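Local coordinates for 1,3-alpha-isomaltosidase (Kribbella flavida DSM 17836, PDB 5X3I), which hydrolyses the alpha-1,3-glucosidic linkages of a cyclic tetrasaccharide made from starch, releasing isomaltose inside the cell, at residues P515-R520 / G530-D536; K469-G473 / Y496-Y500; R290-L294 / I559-G563. The protein carries 1 engineered substitution. All blocks are in the same frame, centred on the assembly; numbering follows the deposited sequence.

Interaction 1. Residues P515-R520 / G530-D536. With GOL (glycerol), chain N.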
loop_
_atom_site.group_PDB
_atom_site.type_symbol
_atom_site.label_atom_id
_atom_site.label_comp_id
_atom_site.label_asym_id
_atom_site.label_seq_id
_atom_site.Cartn_x
_atom_site.Cartn_y
_atom_site.Cartn_z
ATOM N N PRO A 515 13.656 -12.852 -5.006
ATOM C CA PRO A 515 12.768 -12.393 -3.933
ATOM C C PRO A 515 11.509 -11.766 -4.497
ATOM O O PRO A 515 11.292 -10.565 -4.303
ATOM C CB PRO A 515 13.619 -11.350 -3.195
ATOM C CG PRO A 515 14.484 -10.762 -4.285
ATOM C CD PRO A 515 14.792 -11.936 -5.211
ATOM N N VAL A 516 10.675 -12.552 -5.171
ATOM C CA VAL A 516 9.529 -11.947 -5.783
ATOM C C VAL A 516 8.394 -12.025 -4.776
ATOM O O VAL A 516 7.691 -13.007 -4.703
ATOM C CB VAL A 516 9.127 -12.692 -7.108
ATOM C CG1 VAL A 516 7.873 -12.096 -7.718
ATOM C CG2 VAL A 516 10.271 -12.675 -8.118
ATOM N N THR A 517 8.126 -10.890 -4.143
ATOM C CA THR A 517 6.995 -10.698 -3.258
ATOM C C THR A 517 6.162 -9.692 -4.031
ATOM O O THR A 517 6.689 -8.984 -4.884
ATOM C CB THR A 517 7.384 -10.149 -1.837
ATOM O OG1 THR A 517 8.281 -9.046 -1.977
ATOM C CG2 THR A 517 8.066 -11.219 -0.992
ATOM N N PHE A 518 4.861 -9.697 -3.794
ATOM C CA PHE A 518 3.945 -8.810 -4.467
ATOM C C PHE A 518 3.090 -8.175 -3.356
ATOM O O PHE A 518 2.233 -8.843 -2.791
ATOM C CB PHE A 518 3.138 -9.642 -5.470
ATOM C CG PHE A 518 2.218 -8.867 -6.381
ATOM C CD1 PHE A 518 0.864 -9.098 -6.361
ATOM C CD2 PHE A 518 2.709 -7.987 -7.317
ATOM C CE1 PHE A 518 0.000 -8.431 -7.238
ATOM C CE2 PHE A 518 1.853 -7.313 -8.191
ATOM C CZ PHE A 518 0.499 -7.547 -8.154
ATOM N N SER A 519 3.291 -6.885 -3.099
ATOM C CA SER A 519 2.770 -6.222 -1.890
ATOM C C SER A 519 2.006 -4.943 -2.229
ATOM O O SER A 519 2.341 -4.279 -3.187
ATOM C CB SER A 519 3.910 -5.863 -0.931
ATOM O OG SER A 519 4.747 -6.953 -0.631
ATOM N N ARG A 520 0.927 -4.649 -1.516
ATOM C CA ARG A 520 0.291 -3.332 -1.582
ATOM C C ARG A 520 0.905 -2.301 -0.619
ATOM O O ARG A 520 0.979 -1.125 -0.931
ATOM C CB ARG A 520 -1.215 -3.456 -1.361
ATOM C CG ARG A 520 -1.644 -3.746 0.067
ATOM C CD ARG A 520 -3.127 -4.051 0.147
ATOM N NE ARG A 520 -3.552 -4.220 1.526
ATOM C CZ ARG A 520 -4.670 -4.825 1.907
ATOM N NH1 ARG A 520 -5.489 -5.356 1.007
ATOM N NH2 ARG A 520 -4.964 -4.902 3.201
ATOM N N GLY A 530 10.876 -6.726 -3.471
ATOM C CA GLY A 530 9.826 -7.188 -4.350
ATOM C C GLY A 530 9.060 -6.190 -5.188
ATOM O O GLY A 530 9.554 -5.141 -5.582
ATOM N N ILE A 531 7.821 -6.565 -5.463
ATOM C CA ILE A 531 6.954 -5.884 -6.394
ATOM C C ILE A 531 5.771 -5.306 -5.619
ATOM O O ILE A 531 5.397 -5.826 -4.567
ATOM C CB ILE A 531 6.465 -6.859 -7.486
ATOM C CG1 ILE A 531 7.667 -7.543 -8.156
ATOM C CG2 ILE A 531 5.619 -6.168 -8.514
ATOM C CD1 ILE A 531 7.290 -8.552 -9.185
ATOM N N PHE A 532 5.189 -4.237 -6.146
ATOM C CA PHE A 532 4.099 -3.544 -5.484
ATOM C C PHE A 532 2.949 -3.325 -6.449
ATOM O O PHE A 532 3.156 -3.124 -7.641
ATOM C CB PHE A 532 4.607 -2.226 -4.878
ATOM C CG PHE A 532 5.644 -2.448 -3.817
ATOM C CD1 PHE A 532 6.976 -2.615 -4.159
ATOM C CD2 PHE A 532 5.279 -2.593 -2.496
ATOM C CE1 PHE A 532 7.913 -2.886 -3.209
ATOM C CE2 PHE A 532 6.230 -2.863 -1.536
ATOM C CZ PHE A 532 7.554 -3.007 -1.905
ATOM N N TRP A 533 1.732 -3.411 -5.934
ATOM C CA TRP A 533 0.576 -3.052 -6.729
ATOM C C TRP A 533 -0.294 -2.055 -5.959
ATOM O O TRP A 533 -0.251 -1.997 -4.732
ATOM C CB TRP A 533 -0.224 -4.298 -7.154
ATOM C CG TRP A 533 -1.374 -4.688 -6.281
ATOM C CD1 TRP A 533 -2.696 -4.405 -6.490
ATOM C CD2 TRP A 533 -1.321 -5.468 -5.079
ATOM N NE1 TRP A 533 -3.461 -4.943 -5.494
ATOM C CE2 TRP A 533 -2.645 -5.609 -4.616
ATOM C CE3 TRP A 533 -0.282 -6.067 -4.352
ATOM C CZ2 TRP A 533 -2.959 -6.308 -3.447
ATOM C CZ3 TRP A 533 -0.594 -6.761 -3.195
ATOM C CH2 TRP A 533 -1.926 -6.865 -2.747
ATOM N N ALA A 534 -1.086 -1.294 -6.701
ATOM C CA ALA A 534 -1.765 -0.106 -6.183
ATOM C C ALA A 534 -2.919 -0.398 -5.224
ATOM O O ALA A 534 -3.512 0.528 -4.704
ATOM C CB ALA A 534 -2.259 0.742 -7.328
ATOM N N GLY A 535 -3.259 -1.668 -5.024
ATOM C CA GLY A 535 -4.281 -2.024 -4.056
ATOM C C GLY A 535 -5.682 -2.061 -4.637
ATOM O O GLY A 535 -5.852 -2.266 -5.828
ATOM N N ASP A 536 -6.685 -1.850 -3.792
ATOM C CA ASP A 536 -8.074 -2.131 -4.162
ATOM C C ASP A 536 -8.797 -0.908 -4.742
ATOM O O ASP A 536 -8.757 0.169 -4.146
ATOM C CB ASP A 536 -8.851 -2.645 -2.939
ATOM C CG ASP A 536 -8.215 -3.871 -2.298
ATOM O OD1 ASP A 536 -7.386 -4.531 -2.941
ATOM O OD2 ASP A 536 -8.573 -4.199 -1.152
HETATM C C1 GOL N . -5.256 -8.277 -1.131
HETATM O O1 GOL N . -5.555 -9.641 -1.318
HETATM C C2 GOL N . -6.349 -7.398 -1.722
HETATM O O2 GOL N . -5.795 -6.145 -1.830
HETATM C C3 GOL N . -6.887 -8.025 -3.026
HETATM O O3 GOL N . -6.008 -7.956 -4.087
HETATM O O HOH W 1 6.783 -6.728 -2.333
#
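Trp533 lies between Arg520 and Phe518. Arg520 CB sits over one face of the indole, 3.8 Å from the centroid of the six-membered ring of Trp533 and 11° off its normal, a CH-pi contact. The Phe518 ring lies against the opposite face. The planes are tilted by only 15° but displaced, so only the rim of Phe518 overlaps the indole. Phe518 CZ reaches Trp533 CB at 3.5 Å. With CG anti to the backbone N (chi1 -174°), the Phe518 ring also meets Ile531, whose CG2 packs at the ring edge 3.6 Å from CD2 of Phe518.

The two backbones run parallel. Ile531 N donates to Thr517 O, Ser519 N to Ile531 O, and Trp533 N to Ser519 O. Strands 517-519 and 531-533 are neighbours in the eight-stranded parallel barrel of the TIM-barrel domain. Phe518, Ile531 and Trp533 pack on one side of this pair. On the side of Ser519 and Phe532, a water bridges Thr517 OG1, Ser519 OG and Ile531 O. It accepts from both hydroxyls and donates to the carbonyl. Ser519 OG is also hydrogen-bonded to Thr470 OG1.

Beyond the strands the segments enter the active site. Arg520 is extended from CG to NE, which carries its guanidinium to a bound glycerol, probably from the crystallisation liquor. Its NH1 donates at the guanidinium edge to glycerol O2, 3.0 Å away. The same O2 donates to OD1 of Asp536, the inferred proton donor, at 2.5 Å. Arg520 NH1 and Asp536 OD2 are 3.9 Å apart, a long salt bridge. The carboxylate oxygen is off the guanidinium plane, so the attraction is between charges and not through an N-H. Arg520 NE pairs with Glu474, an active-site residue by similarity.

Interaction 2. Residues K469-G473 / Y496-Y500. Engineered in segment 469-473: Ala471 (natural residue Asp).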
loop_
_atom_site.group_PDB
_atom_site.type_symbol
_atom_site.label_atom_id
_atom_site.label_comp_id
_atom_site.label_asym_id
_atom_site.label_seq_id
_atom_site.Cartn_x
_atom_site.Cartn_y
_atom_site.Cartn_z
ATOM N N LYS A 469 2.148 -13.350 -2.777
ATOM C CA LYS A 469 1.483 -12.085 -2.818
ATOM C C LYS A 469 1.326 -11.751 -1.356
ATOM O O LYS A 469 0.416 -12.254 -0.685
ATOM C CB LYS A 469 0.132 -12.192 -3.527
ATOM C CG LYS A 469 -0.744 -10.942 -3.472
ATOM C CD LYS A 469 -1.945 -11.042 -4.423
ATOM C CE LYS A 469 -2.697 -9.706 -4.528
ATOM N NZ LYS A 469 -3.891 -9.745 -5.411
ATOM N N THR A 470 2.130 -10.809 -0.891
ATOM C CA THR A 470 2.132 -10.580 0.532
ATOM C C THR A 470 1.214 -9.389 0.681
ATOM O O THR A 470 1.629 -8.236 0.629
ATOM C CB THR A 470 3.564 -10.262 1.017
ATOM O OG1 THR A 470 4.264 -9.584 -0.047
ATOM C CG2 THR A 470 4.334 -11.540 1.346
ATOM N N ALA A 471 -0.035 -9.722 0.953
ATOM C CA ALA A 471 -1.125 -8.778 1.091
ATOM C C ALA A 471 -1.170 -8.248 2.519
ATOM O O ALA A 471 -0.683 -8.901 3.415
ATOM C CB ALA A 471 -2.421 -9.412 0.693
ATOM N N GLY A 472 -1.750 -7.071 2.716
ATOM C CA GLY A 472 -1.945 -6.534 4.054
ATOM C C GLY A 472 -0.662 -6.061 4.702
ATOM O O GLY A 472 0.257 -5.628 4.019
ATOM N N GLY A 473 -0.594 -6.160 6.020
ATOM C CA GLY A 473 0.515 -5.604 6.770
ATOM C C GLY A 473 0.258 -4.230 7.401
ATOM O O GLY A 473 1.145 -3.672 8.040
ATOM N N TYR A 496 6.257 -2.137 9.750
ATOM C CA TYR A 496 5.807 -3.519 9.686
ATOM C C TYR A 496 5.732 -4.072 8.256
ATOM O O TYR A 496 6.280 -5.123 8.026
ATOM C CB TYR A 496 4.449 -3.720 10.370
ATOM C CG TYR A 496 4.143 -5.198 10.538
ATOM C CD1 TYR A 496 4.637 -5.902 11.620
ATOM C CD2 TYR A 496 3.399 -5.886 9.590
ATOM C CE1 TYR A 496 4.384 -7.241 11.775
ATOM C CE2 TYR A 496 3.146 -7.233 9.725
ATOM C CZ TYR A 496 3.644 -7.906 10.815
ATOM O OH TYR A 496 3.375 -9.232 10.966
ATOM N N PRO A 497 5.081 -3.368 7.306
ATOM C CA PRO A 497 5.014 -3.957 5.961
ATOM C C PRO A 497 6.377 -4.106 5.279
ATOM O O PRO A 497 6.503 -4.990 4.430
ATOM C CB PRO A 497 4.129 -2.981 5.181
ATOM C CG PRO A 497 4.223 -1.668 5.957
ATOM C CD PRO A 497 4.311 -2.111 7.385
ATOM N N VAL A 498 7.355 -3.275 5.639
ATOM C CA VAL A 498 8.719 -3.449 5.156
ATOM C C VAL A 498 9.321 -4.778 5.638
ATOM O O VAL A 498 9.837 -5.548 4.828
ATOM C CB VAL A 498 9.667 -2.314 5.601
ATOM C CG1 VAL A 498 10.974 -2.407 4.800
ATOM C CG2 VAL A 498 9.015 -0.942 5.424
ATOM N N HIS A 499 9.261 -5.021 6.947
ATOM C CA HIS A 499 9.727 -6.269 7.539
ATOM C C HIS A 499 9.033 -7.469 6.889
ATOM O O HIS A 499 9.652 -8.501 6.659
ATOM C CB HIS A 499 9.468 -6.313 9.054
ATOM C CG HIS A 499 10.209 -5.274 9.841
ATOM N ND1 HIS A 499 11.557 -5.040 9.692
ATOM C CD2 HIS A 499 9.784 -4.417 10.806
ATOM C CE1 HIS A 499 11.934 -4.083 10.522
ATOM N NE2 HIS A 499 10.878 -3.692 11.215
ATOM N N TYR A 500 7.746 -7.297 6.602
ATOM C CA TYR A 500 6.887 -8.349 6.070
ATOM C C TYR A 500 7.329 -8.773 4.666
ATOM O O TYR A 500 7.599 -9.933 4.437
ATOM C CB TYR A 500 5.434 -7.866 6.076
ATOM C CG TYR A 500 4.389 -8.733 5.410
ATOM C CD1 TYR A 500 4.419 -10.119 5.493
ATOM C CD2 TYR A 500 3.320 -8.143 4.749
ATOM C CE1 TYR A 500 3.430 -10.886 4.899
ATOM C CE2 TYR A 500 2.342 -8.894 4.155
ATOM C CZ TYR A 500 2.383 -10.259 4.233
ATOM O OH TYR A 500 1.374 -10.974 3.644
#
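The Tyr500 ring has the largest share of this contact. Thr470 CB lies over one face, 3.4 Å from CZ of Tyr500. The methyl CG2 of Thr470 also touches the ring, 3.7 Å from Tyr500 CE1. At the ring edge, near its plane, are the carbonyl oxygens of Ala471 and Gly472. The Tyr500 hydroxyl donates to Ala471 O over 2.9 Å, with the donor tilted 16° from the carbonyl plane. CG of Tyr500, anti to the backbone N (chi1 173°), sends the ring out from the helix alongside Thr470, and the hydroxyl ends at the Ala471 carbonyl.

Gly473 meets the start of the helix. Its O lies 3.5 Å from CD2 of Tyr496, and it is 3.6 Å from CD of Pro497. Its CA lies 4.3 Å from Tyr500 CD2.

Neighbours fix both sides of the contact. Thr470 OG1 is hydrogen-bonded to Ser519 OG on the next strand. Tyr496 OH is hydrogen-bonded to the backbone O of Pro441. Pro395 packs against both tyrosines.

Ala471 is engineered and replaces the natural Asp, the inferred nucleophile. Its CB points away from the helix; the tyrosine hydrogen-bonds to its backbone O, not to the side chain. Helix 496-510 thus packs from outside on the C-terminal end of strand 467-470, where a TIM barrel carries its catalytic residues.

Interaction 3. Residues R290-L294 / I559-G563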
loop_
_atom_site.group_PDB
_atom_site.type_symbol
_atom_site.label_atom_id
_atom_site.label_comp_id
_atom_site.label_asym_id
_atom_site.label_seq_id
_atom_site.Cartn_x
_atom_site.Cartn_y
_atom_site.Cartn_z
ATOM N N ARG A 290 17.283 0.221 -2.245
ATOM C CA ARG A 290 17.104 0.267 -3.686
ATOM C C ARG A 290 16.698 -1.121 -4.226
ATOM O O ARG A 290 17.037 -2.139 -3.639
ATOM C CB ARG A 290 18.407 0.748 -4.339
ATOM C CG ARG A 290 18.422 0.834 -5.843
ATOM C CD ARG A 290 19.819 1.198 -6.349
ATOM N NE ARG A 290 20.107 2.627 -6.231
ATOM C CZ ARG A 290 20.940 3.155 -5.341
ATOM N NH1 ARG A 290 21.581 2.387 -4.472
ATOM N NH2 ARG A 290 21.135 4.461 -5.324
ATOM N N ALA A 291 15.974 -1.148 -5.336
ATOM C CA ALA A 291 15.571 -2.410 -5.940
ATOM C C ALA A 291 16.787 -3.199 -6.390
ATOM O O ALA A 291 17.831 -2.636 -6.684
ATOM C CB ALA A 291 14.651 -2.177 -7.108
ATOM N N GLU A 292 16.623 -4.513 -6.434
ATOM C CA GLU A 292 17.581 -5.386 -7.084
ATOM C C GLU A 292 16.882 -5.944 -8.310
ATOM O O GLU A 292 15.648 -5.960 -8.367
ATOM C CB GLU A 292 18.063 -6.501 -6.154
ATOM C CG GLU A 292 16.999 -7.494 -5.716
ATOM C CD GLU A 292 17.550 -8.576 -4.779
ATOM O OE1 GLU A 292 17.461 -8.420 -3.545
ATOM O OE2 GLU A 292 18.068 -9.592 -5.280
ATOM N N GLU A 293 17.662 -6.345 -9.310
ATOM C CA GLU A 293 17.093 -6.826 -10.553
ATOM C C GLU A 293 16.314 -8.101 -10.290
ATOM O O GLU A 293 16.830 -9.037 -9.703
ATOM C CB GLU A 293 18.186 -7.085 -11.603
ATOM C CG GLU A 293 18.924 -5.848 -12.047
ATOM C CD GLU A 293 20.085 -6.153 -12.974
ATOM O OE1 GLU A 293 20.182 -7.287 -13.483
ATOM O OE2 GLU A 293 20.912 -5.255 -13.192
ATOM N N LEU A 294 15.050 -8.090 -10.676
ATOM C CA LEU A 294 14.210 -9.269 -10.645
ATOM C C LEU A 294 14.253 -10.001 -12.007
ATOM O O LEU A 294 14.603 -9.400 -13.019
ATOM C CB LEU A 294 12.785 -8.874 -10.252
ATOM C CG LEU A 294 12.672 -8.171 -8.886
ATOM C CD1 LEU A 294 11.230 -7.777 -8.630
ATOM C CD2 LEU A 294 13.191 -9.058 -7.777
ATOM N N ILE A 559 10.241 3.142 -6.264
ATOM C CA ILE A 559 9.518 1.893 -6.364
ATOM C C ILE A 559 9.508 1.551 -7.852
ATOM O O ILE A 559 8.818 2.179 -8.653
ATOM C CB ILE A 559 8.078 1.985 -5.826
ATOM C CG1 ILE A 559 8.049 2.363 -4.338
ATOM C CG2 ILE A 559 7.316 0.669 -6.088
ATOM C CD1 ILE A 559 8.684 1.378 -3.407
ATOM N N VAL A 560 10.271 0.524 -8.192
ATOM C CA VAL A 560 10.556 0.190 -9.587
ATOM C C VAL A 560 9.479 -0.723 -10.165
ATOM O O VAL A 560 8.859 -0.404 -11.176
ATOM C CB VAL A 560 11.934 -0.453 -9.755
ATOM C CG1 VAL A 560 12.168 -0.830 -11.214
ATOM C CG2 VAL A 560 13.019 0.522 -9.298
ATOM N N TYR A 561 9.299 -1.887 -9.559
ATOM C CA TYR A 561 8.346 -2.809 -10.109
ATOM C C TYR A 561 6.977 -2.577 -9.488
ATOM O O TYR A 561 6.667 -3.041 -8.395
ATOM C CB TYR A 561 8.806 -4.239 -9.831
ATOM C CG TYR A 561 10.198 -4.562 -10.329
ATOM C CD1 TYR A 561 11.319 -4.319 -9.539
ATOM C CD2 TYR A 561 10.386 -5.127 -11.582
ATOM C CE1 TYR A 561 12.574 -4.618 -9.991
ATOM C CE2 TYR A 561 11.631 -5.426 -12.041
ATOM C CZ TYR A 561 12.726 -5.179 -11.250
ATOM O OH TYR A 561 13.961 -5.496 -11.724
ATOM N N TRP A 562 6.115 -1.986 -10.288
ATOM C CA TRP A 562 4.827 -1.516 -9.829
ATOM C C TRP A 562 3.772 -1.815 -10.869
ATOM O O TRP A 562 4.013 -1.711 -12.067
ATOM C CB TRP A 562 4.869 -0.013 -9.527
ATOM C CG TRP A 562 3.527 0.575 -9.213
ATOM C CD1 TRP A 562 3.009 0.820 -7.980
ATOM C CD2 TRP A 562 2.527 0.966 -10.152
ATOM N NE1 TRP A 562 1.750 1.360 -8.091
ATOM C CE2 TRP A 562 1.431 1.455 -9.418
ATOM C CE3 TRP A 562 2.461 0.973 -11.546
ATOM C CZ2 TRP A 562 0.280 1.928 -10.027
ATOM C CZ3 TRP A 562 1.313 1.448 -12.149
ATOM C CH2 TRP A 562 0.239 1.915 -11.386
ATOM N N GLY A 563 2.585 -2.139 -10.387
ATOM C CA GLY A 563 1.444 -2.435 -11.229
ATOM C C GLY A 563 0.158 -2.134 -10.479
ATOM O O GLY A 563 0.190 -1.582 -9.380
HETATM O O HOH W 2 14.189 -6.732 -13.978
#
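Leu294 packs over one face of the Tyr561 ring. Its CD1 lies over the centre of the phenol ring, 3.6 Å from the centroid of Tyr561 and 13° off the normal, a CH-pi contact. CB and CG of Leu294 extend along the same face toward CZ. The backbone of Leu294 also binds the tyrosine. Its N-H donates to Tyr561 OH at 3.0 Å, and the bond is almost straight at 177°. One residue therefore holds both the face and the hydroxyl of the ring, which limits its rotation.

A water near the ring plane also joins the two residues. It donates to Leu294 O at 2.9 Å and is hydrogen-bonded to Tyr561 OH at 2.6 Å. Val560 CG1, from the residue before, lies over the opposite face of the phenol, toward the rim. Ala291 CB comes to the ring edge and packs 3.8 Å from CG2 of Val560. The first torsion of Tyr561 (chi1 -55°, CG anti to the carbonyl carbon) swings the ring toward 290-294.

Farther out, Ile531 touches the side chains of both Leu294 and Tyr561. Helix 622-650 adds Thr647 against Val560 and Ile648 against Tyr561. Glu292 forms a salt bridge with Arg509.

The contact is remote from the catalytic residues. It is structural packing that joins the loop between helix 277-288 and strand 302-304 to residues 559-563, around the N-terminal end of the TIM-barrel strand that runs to 565.

How the interactions relate
All three interactions reach the same parallel barrel. Interaction 1 sits between the other two, its centre 9 Å from that of interaction 2 and 10 Å from that of interaction 3. Interactions 2 and 3 do not touch, with nearest atoms about 9 Å apart. Interaction 2 meets interaction 1 through Thr470 OG1 and Ser519 OG, 2.7 Å apart, a probable hydrogen bond. Interaction 3 meets interaction 1 through Phe532 N and Tyr561 O, 2.9 Å apart, a probable backbone hydrogen bond. Interactions 1 and 2 both contribute to the inferred active site. The side chains of Asp536 and the engineered Ala471 are about 8 Å apart, and the glycerol of interaction 1 lies about 4 Å from the Ala471 side chain.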